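Local coordinates for protein beta-agarase (Persicobacter, PDB 6AII) that probably hydrolyses internal beta-1,4 bonds of agarose as a family GH16 beta-agarase, yielding neoagarobiose, at residues A[13-16]-A[20-23]; A[89-94]-A[292-297]. All blocks are in the same frame, centred on the assembly; numbering follows the deposited sequence. Where two conformers were deposited one is given.

Contact 1: residues A[13-16]-A[20-23]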
ATOM      1  N   ALA A  13      -7.513 -13.864   9.115  1.00 21.32           N
ATOM      2  CA  ALA A  13      -7.520 -13.423  10.492  1.00 20.04           C
ATOM      3  C   ALA A  13      -8.743 -14.045  11.180  1.00 24.05           C
ATOM      4  O   ALA A  13      -9.719 -14.324  10.506  1.00 23.84           O
ATOM      5  CB  ALA A  13      -7.593 -11.937  10.556  1.00 20.75           C
ATOM      6  N   ASP A  14      -8.616 -14.142  12.482  1.00 27.71           N
ATOM      7  CA  ASP A  14      -9.741 -14.670  13.244  0.50 27.21           C
ATOM      8  C   ASP A  14     -10.517 -13.511  13.884  1.00 23.89           C
ATOM      9  O   ASP A  14      -9.998 -12.619  14.539  1.00 29.98           O
ATOM     10  CB  ASP A  14      -9.309 -15.724  14.265  0.50 28.84           C
ATOM     11  CG  ASP A  14     -10.522 -16.276  14.995  0.50 31.33           C
ATOM     12  OD1 ASP A  14     -11.048 -17.300  14.515  0.50 35.64           O
ATOM     13  OD2 ASP A  14     -10.991 -15.591  15.966  0.50 25.30           O
ATOM     14  N   PRO A  15     -11.861 -13.546  13.674  1.00 24.20           N
ATOM     15  CA  PRO A  15     -12.686 -12.439  14.119  1.00 25.22           C
ATOM     16  C   PRO A  15     -13.058 -12.401  15.600  1.00 26.68           C
ATOM     17  O   PRO A  15     -13.737 -11.428  16.041  1.00 29.50           O
ATOM     18  CB  PRO A  15     -14.007 -12.644  13.365  1.00 25.92           C
ATOM     19  CG  PRO A  15     -14.070 -14.125  13.165  1.00 25.79           C
ATOM     20  CD  PRO A  15     -12.628 -14.611  13.053  1.00 24.91           C
ATOM     21  N   GLY A  16     -12.626 -13.418  16.296  1.00 28.43           N
ATOM     22  CA  GLY A  16     -12.950 -13.572  17.704  1.00 31.60           C
ATOM     23  C   GLY A  16     -13.889 -14.739  17.947  1.00 30.76           C
ATOM     24  O   GLY A  16     -14.666 -15.205  17.084  1.00 25.60           O
ATOM     25  N   GLN A  20     -18.103 -13.893  13.359  1.00 20.03           N
ATOM     26  CA  GLN A  20     -17.953 -14.221  11.953  1.00 21.04           C
ATOM     27  C   GLN A  20     -17.634 -12.914  11.194  1.00 22.42           C
ATOM     28  O   GLN A  20     -17.891 -11.812  11.683  1.00 23.23           O
ATOM     29  CB  GLN A  20     -19.238 -14.875  11.442  1.00 23.06           C
ATOM     30  CG  GLN A  20     -20.433 -13.965  11.542  1.00 26.50           C
ATOM     31  CD  GLN A  20     -21.713 -14.700  11.236  1.00 34.08           C
ATOM     32  OE1 GLN A  20     -21.753 -15.929  11.251  1.00 34.11           O
ATOM     33  NE2 GLN A  20     -22.759 -13.936  10.975  1.00 34.09           N
ATOM     34  N   TRP A  21     -17.092 -13.014   9.989  1.00 21.78           N
ATOM     35  CA  TRP A  21     -16.786 -11.799   9.235  1.00 21.73           C
ATOM     36  C   TRP A  21     -17.970 -11.371   8.388  1.00 21.98           C
ATOM     37  O   TRP A  21     -18.584 -12.206   7.727  1.00 27.10           O
ATOM     38  CB  TRP A  21     -15.596 -12.065   8.320  1.00 19.55           C
ATOM     39  CG  TRP A  21     -14.319 -12.274   9.042  1.00 20.09           C
ATOM     40  CD1 TRP A  21     -13.615 -13.429   9.162  1.00 20.84           C
ATOM     41  CD2 TRP A  21     -13.554 -11.268   9.708  1.00 19.06           C
ATOM     42  NE1 TRP A  21     -12.446 -13.203   9.821  1.00 22.48           N
ATOM     43  CE2 TRP A  21     -12.393 -11.917  10.211  1.00 19.57           C
ATOM     44  CE3 TRP A  21     -13.726  -9.903   9.956  1.00 19.13           C
ATOM     45  CZ2 TRP A  21     -11.422 -11.229  10.921  1.00 18.83           C
ATOM     46  CZ3 TRP A  21     -12.771  -9.234  10.680  1.00 21.76           C
ATOM     47  CH2 TRP A  21     -11.626  -9.897  11.146  1.00 19.61           C
ATOM     48  N   LYS A  22     -18.232 -10.078   8.343  1.00 21.50           N
ATOM     49  CA  LYS A  22     -19.250  -9.516   7.498  1.00 21.38           C
ATOM     50  C   LYS A  22     -18.645  -8.534   6.484  1.00 20.18           C
ATOM     51  O   LYS A  22     -17.906  -7.632   6.855  1.00 21.24           O
ATOM     52  CB  LYS A  22     -20.297  -8.773   8.341  1.00 22.64           C
ATOM     53  CG  LYS A  22     -21.353  -8.058   7.514  1.00 26.39           C
ATOM     54  CD  LYS A  22     -22.268  -7.162   8.266  1.00 31.50           C
ATOM     55  CE  LYS A  22     -23.265  -6.515   7.329  1.00 35.60           C
ATOM     56  NZ  LYS A  22     -24.278  -5.749   8.080  1.00 44.23           N
ATOM     57  N   LEU A  23     -18.939  -8.794   5.204  1.00 21.57           N
ATOM     58  CA  LEU A  23     -18.372  -7.929   4.139  1.00 20.71           C
ATOM     59  C   LEU A  23     -18.822  -6.486   4.304  1.00 21.94           C
ATOM     60  O   LEU A  23     -20.034  -6.216   4.516  1.00 21.91           O
ATOM     61  CB  LEU A  23     -18.745  -8.466   2.755  1.00 22.77           C
ATOM     62  CG  LEU A  23     -17.973  -7.815   1.603  1.00 22.73           C
ATOM     63  CD1 LEU A  23     -16.556  -8.368   1.445  1.00 22.47           C
ATOM     64  CD2 LEU A  23     -18.733  -8.016   0.308  1.00 26.38           C
TER
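The N-terminal loop of this GH16 domain packs on the strand that follows it, and W21 and P15 make most of the join. W21 lies on strand 19-23. The pyrrolidine ring of P15 sits over one face of its indole. CB of P15 is 3.9 Å from the centroid of the five-membered ring and 20° off the ring normal, a CH-pi contact. The same CB comes within 3.6 Å of W21 CE2. CD of P15 reaches back over the pyrrole end, 3.5 Å from W21 NE1.

The indole nitrogen takes part in a second interaction at the ring edge. W21 NE1 donates to the backbone O of A13 at 3.0 Å, and the N-H...O angle is 149°. The acceptor lies close to the indole plane, but the donor stands above the carbonyl plane and not on a lone pair. CG of W21 is anti to its own carbonyl carbon (chi1 -68°), which swings the indole out to the loop. The CB of A13 touches the benzo side of the ring, 3.9 Å from W21 CZ2. The loop thus holds the indole by a face and an edge together, which limits its rotation.

D14 has two conformers. In one of them its OD2 accepts from G16 N at 2.7 Å, from above the carboxylate plane. This makes an Asx turn, certain for that conformer only.

F119 of strand 118-125 touches both A13 and W21, and Y222 meets the indole edge-to-face. Q20 NE2 is hydrogen-bonded to E324 OE1 on the neighbouring strand 312-325. The setting is the GH16 jelly roll: strand 19-23 pairs antiparallel with strand 312-325, and the preceding loop is laid against its tryptophan.

Contact 2: residues A[89-94]-A[292-297]; sequences FRNSHD and NALAGR
F89, on strand 86-90, meets L294. The CZ of F89 is 3.8 Å from L294 CD2, and CE2 of the same ring is 3.9 Å from L294 CG. CG of L294 lies in the plane of the phenyl ring, at its edge, while CD2 approaches obliquely. The leucine and the phenyl lie side by side and run antiparallel. A chi1 of 58° tucks the F89 ring back over its own backbone, and its far end, CE2 and CZ, reaches the leucine. F89 also packs on P61 and on L100 of strand 97-110, so its ring is buried.

N91 receives the other leucine branch. CD1 of L294 is 3.6 Å from N91 CG and 3.7 Å from N91 CB. The two methyls of L294 therefore part: CD2 goes to the CZ end of F89, CD1 to the side-chain amide of N91. No hydrogen bond crosses between the segments.

The contact joins strand 86-90, in one sheet of the GH16 beta-sandwich, and the turn after it to the short helix 290-294. The two segments are 198 residues apart at their closest ends. G296, with phi 94°, ends that helix in a Schellman motif. Beyond it the guanidinium of R297 grips N292 OD1 side-on. NE of R297 is 2.9 Å from N292 OD1, in the carbonyl plane and on a lone pair. NH2 of R297 is 3.1 Å from the same N292 OD1.

Past N91 the chain turns. N91 OD1 accepts from H93 N at 3.1 Å, an Asx turn, with the donor well above the amide plane. S92 N donates to D290 OD2, a second tie to the helix, and H93 touches W291 beside it.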
ATOM      1  N   PHE A  89      11.103  18.691  -9.349  1.00 18.01           N
ATOM      2  CA  PHE A  89      10.670  18.281  -8.033  1.00 18.05           C
ATOM      3  C   PHE A  89      11.754  18.460  -6.986  1.00 18.54           C
ATOM      4  O   PHE A  89      12.957  18.504  -7.320  1.00 21.35           O
ATOM      5  CB  PHE A  89      10.257  16.800  -8.059  1.00 19.99           C
ATOM      6  CG  PHE A  89      11.391  15.902  -8.522  1.00 17.48           C
ATOM      7  CD1 PHE A  89      11.650  15.652  -9.865  1.00 18.46           C
ATOM      8  CD2 PHE A  89      12.222  15.330  -7.568  1.00 19.05           C
ATOM      9  CE1 PHE A  89      12.684  14.818 -10.238  1.00 19.27           C
ATOM     10  CE2 PHE A  89      13.271  14.510  -7.953  1.00 19.94           C
ATOM     11  CZ  PHE A  89      13.499  14.264  -9.282  1.00 18.67           C
ATOM     12  N   ARG A  90      11.352  18.518  -5.733  1.00 21.18           N
ATOM     13  CA  ARG A  90      12.299  18.782  -4.630  1.00 24.04           C
ATOM     14  C   ARG A  90      12.841  17.447  -4.131  1.00 28.94           C
ATOM     15  O   ARG A  90      12.103  16.489  -3.973  1.00 29.73           O
ATOM     16  CB  ARG A  90      11.544  19.580  -3.548  1.00 33.13           C
ATOM     17  CG  ARG A  90      12.324  20.638  -2.786  1.00 44.23           C
ATOM     18  CD  ARG A  90      11.464  21.457  -1.805  1.00 42.20           C
ATOM     19  NE  ARG A  90      10.510  22.420  -2.419  1.00 51.11           N
ATOM     20  CZ  ARG A  90      10.559  23.778  -2.330  1.00 57.04           C
ATOM     21  NH1 ARG A  90       9.575  24.543  -2.859  1.00 31.50           N
ATOM     22  NH2 ARG A  90      11.610  24.343  -1.731  1.00 47.79           N
ATOM     23  N   ASN A  91      14.138  17.385  -3.936  1.00 25.81           N
ATOM     24  CA  ASN A  91      14.779  16.290  -3.181  1.00 28.80           C
ATOM     25  C   ASN A  91      14.467  16.470  -1.688  1.00 31.38           C
ATOM     26  O   ASN A  91      14.928  17.416  -1.038  1.00 32.37           O
ATOM     27  CB  ASN A  91      16.269  16.251  -3.470  1.00 34.60           C
ATOM     28  CG  ASN A  91      16.972  15.160  -2.688  1.00 37.36           C
ATOM     29  OD1 ASN A  91      16.344  14.389  -1.990  1.00 43.94           O
ATOM     30  ND2 ASN A  91      18.270  15.090  -2.806  1.00 33.74           N
ATOM     31  N   SER A  92      13.607  15.637  -1.139  1.00 29.16           N
ATOM     32  CA  SER A  92      13.136  15.812   0.242  1.00 36.48           C
ATOM     33  C   SER A  92      14.311  15.732   1.248  1.00 40.24           C
ATOM     34  O   SER A  92      14.180  16.188   2.399  1.00 48.16           O
ATOM     35  CB  SER A  92      12.086  14.795   0.587  1.00 38.89           C
ATOM     36  OG  SER A  92      12.665  13.511   0.444  1.00 42.73           O
ATOM     37  N   HIS A  93      15.449  15.180   0.862  1.00 35.72           N
ATOM     38  CA  HIS A  93      16.526  14.984   1.827  1.00 44.05           C
ATOM     39  C   HIS A  93      17.336  16.281   1.978  1.00 41.73           C
ATOM     40  O   HIS A  93      18.081  16.433   2.965  1.00 40.76           O
ATOM     41  CB  HIS A  93      17.410  13.793   1.418  1.00 48.03           C
ATOM     42  CG  HIS A  93      16.713  12.460   1.477  1.00 60.71           C
ATOM     43  ND1 HIS A  93      17.396  11.265   1.614  1.00 66.48           N
ATOM     44  CD2 HIS A  93      15.401  12.122   1.416  1.00 63.83           C
ATOM     45  CE1 HIS A  93      16.539  10.258   1.617  1.00 68.89           C
ATOM     46  NE2 HIS A  93      15.307  10.756   1.492  1.00 63.91           N
ATOM     47  N   ASP A  94      17.255  17.233   1.033  1.00 35.11           N
ATOM     48  CA  ASP A  94      18.092  18.452   1.206  1.00 35.42           C
ATOM     49  C   ASP A  94      17.449  19.716   0.638  1.00 36.48           C
ATOM     50  O   ASP A  94      18.081  20.759   0.709  1.00 30.92           O
ATOM     51  CB  ASP A  94      19.473  18.301   0.577  1.00 36.85           C
ATOM     52  CG  ASP A  94      19.433  18.156  -0.916  1.00 35.01           C
ATOM     53  OD1 ASP A  94      18.370  18.478  -1.504  1.00 33.82           O
ATOM     54  OD2 ASP A  94      20.436  17.689  -1.469  1.00 38.08           O
ATOM     55  N   ASN A 292      14.222   7.520  -4.949  1.00 24.66           N
ATOM     56  CA  ASN A 292      14.400   6.471  -5.907  1.00 22.87           C
ATOM     57  C   ASN A 292      14.772   7.050  -7.289  1.00 19.60           C
ATOM     58  O   ASN A 292      15.644   6.554  -7.976  1.00 21.58           O
ATOM     59  CB  ASN A 292      13.185   5.551  -5.986  1.00 24.66           C
ATOM     60  CG  ASN A 292      13.110   4.549  -4.849  1.00 28.01           C
ATOM     61  OD1 ASN A 292      14.072   3.817  -4.588  1.00 28.17           O
ATOM     62  ND2 ASN A 292      11.947   4.458  -4.213  1.00 27.01           N
ATOM     63  N   ALA A 293      14.018   8.050  -7.736  1.00 21.49           N
ATOM     64  CA  ALA A 293      14.227   8.570  -9.074  1.00 21.25           C
ATOM     65  C   ALA A 293      15.629   9.175  -9.219  1.00 19.00           C
ATOM     66  O   ALA A 293      16.265   8.883 -10.262  1.00 22.44           O
ATOM     67  CB  ALA A 293      13.190   9.582  -9.405  1.00 22.71           C
ATOM     68  N   LEU A 294      16.078   9.847  -8.148  1.00 21.86           N
ATOM     69  CA  LEU A 294      17.415  10.501  -8.261  1.00 25.75           C
ATOM     70  C   LEU A 294      18.536   9.450  -8.295  1.00 27.92           C
ATOM     71  O   LEU A 294      19.627   9.685  -8.876  1.00 26.92           O
ATOM     72  CB  LEU A 294      17.574  11.478  -7.100  1.00 23.73           C
ATOM     73  CG  LEU A 294      16.716  12.758  -7.158  1.00 28.65           C
ATOM     74  CD1 LEU A 294      16.726  13.509  -5.845  1.00 33.15           C
ATOM     75  CD2 LEU A 294      17.149  13.606  -8.325  1.00 29.95           C
ATOM     76  N   ALA A 295      18.243   8.275  -7.772  1.00 23.22           N
ATOM     77  CA  ALA A 295      19.190   7.141  -7.773  1.00 23.44           C
ATOM     78  C   ALA A 295      19.187   6.391  -9.105  1.00 24.67           C
ATOM     79  O   ALA A 295      20.044   5.491  -9.288  1.00 24.49           O
ATOM     80  CB  ALA A 295      18.868   6.229  -6.574  1.00 23.67           C
ATOM     81  N   GLY A 296      18.222   6.667 -10.032  1.00 22.85           N
ATOM     82  CA  GLY A 296      18.109   5.977 -11.252  1.00 24.19           C
ATOM     83  C   GLY A 296      17.117   4.805 -11.184  1.00 22.54           C
ATOM     84  O   GLY A 296      16.886   4.137 -12.218  1.00 20.94           O
ATOM     85  N   ARG A 297      16.489   4.643  -9.999  1.00 20.06           N
ATOM     86  CA  ARG A 297      15.444   3.601  -9.806  1.00 20.97           C
ATOM     87  C   ARG A 297      14.102   4.216 -10.249  1.00 19.81           C
ATOM     88  O   ARG A 297      13.208   4.519  -9.477  1.00 20.24           O
ATOM     89  CB  ARG A 297      15.463   3.111  -8.362  1.00 19.82           C
ATOM     90  CG  ARG A 297      16.727   2.316  -8.015  1.00 20.44           C
ATOM     91  CD  ARG A 297      16.782   1.768  -6.593  1.00 21.17           C
ATOM     92  NE  ARG A 297      16.551   2.787  -5.613  1.00 22.94           N
ATOM     93  CZ  ARG A 297      17.474   3.380  -4.866  1.00 22.56           C
ATOM     94  NH1 ARG A 297      18.760   3.149  -5.094  1.00 24.56           N
ATOM     95  NH2 ARG A 297      17.084   4.160  -3.883  1.00 23.65           N
TER

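In the fold
Contact 1 and contact 2 lie on opposite sides of the chain's centre. Their centres are 42 Å apart and their nearest atoms about 29 Å apart, so they do not touch. Along the chain they follow in series. Segment 20-23 is in the sheet with strand 312-325, and residues 89-90 are in the sheet with strand 97-110. Contact 1 is local, its segments separated by only three residues, whereas contact 2 brings together distant parts of the sequence. The calcium ion is bound by D5, D30, N32, G74 and D316, none of which belongs to either contact. D5 precedes the first contact in the chain, and D30 and N32 follow it.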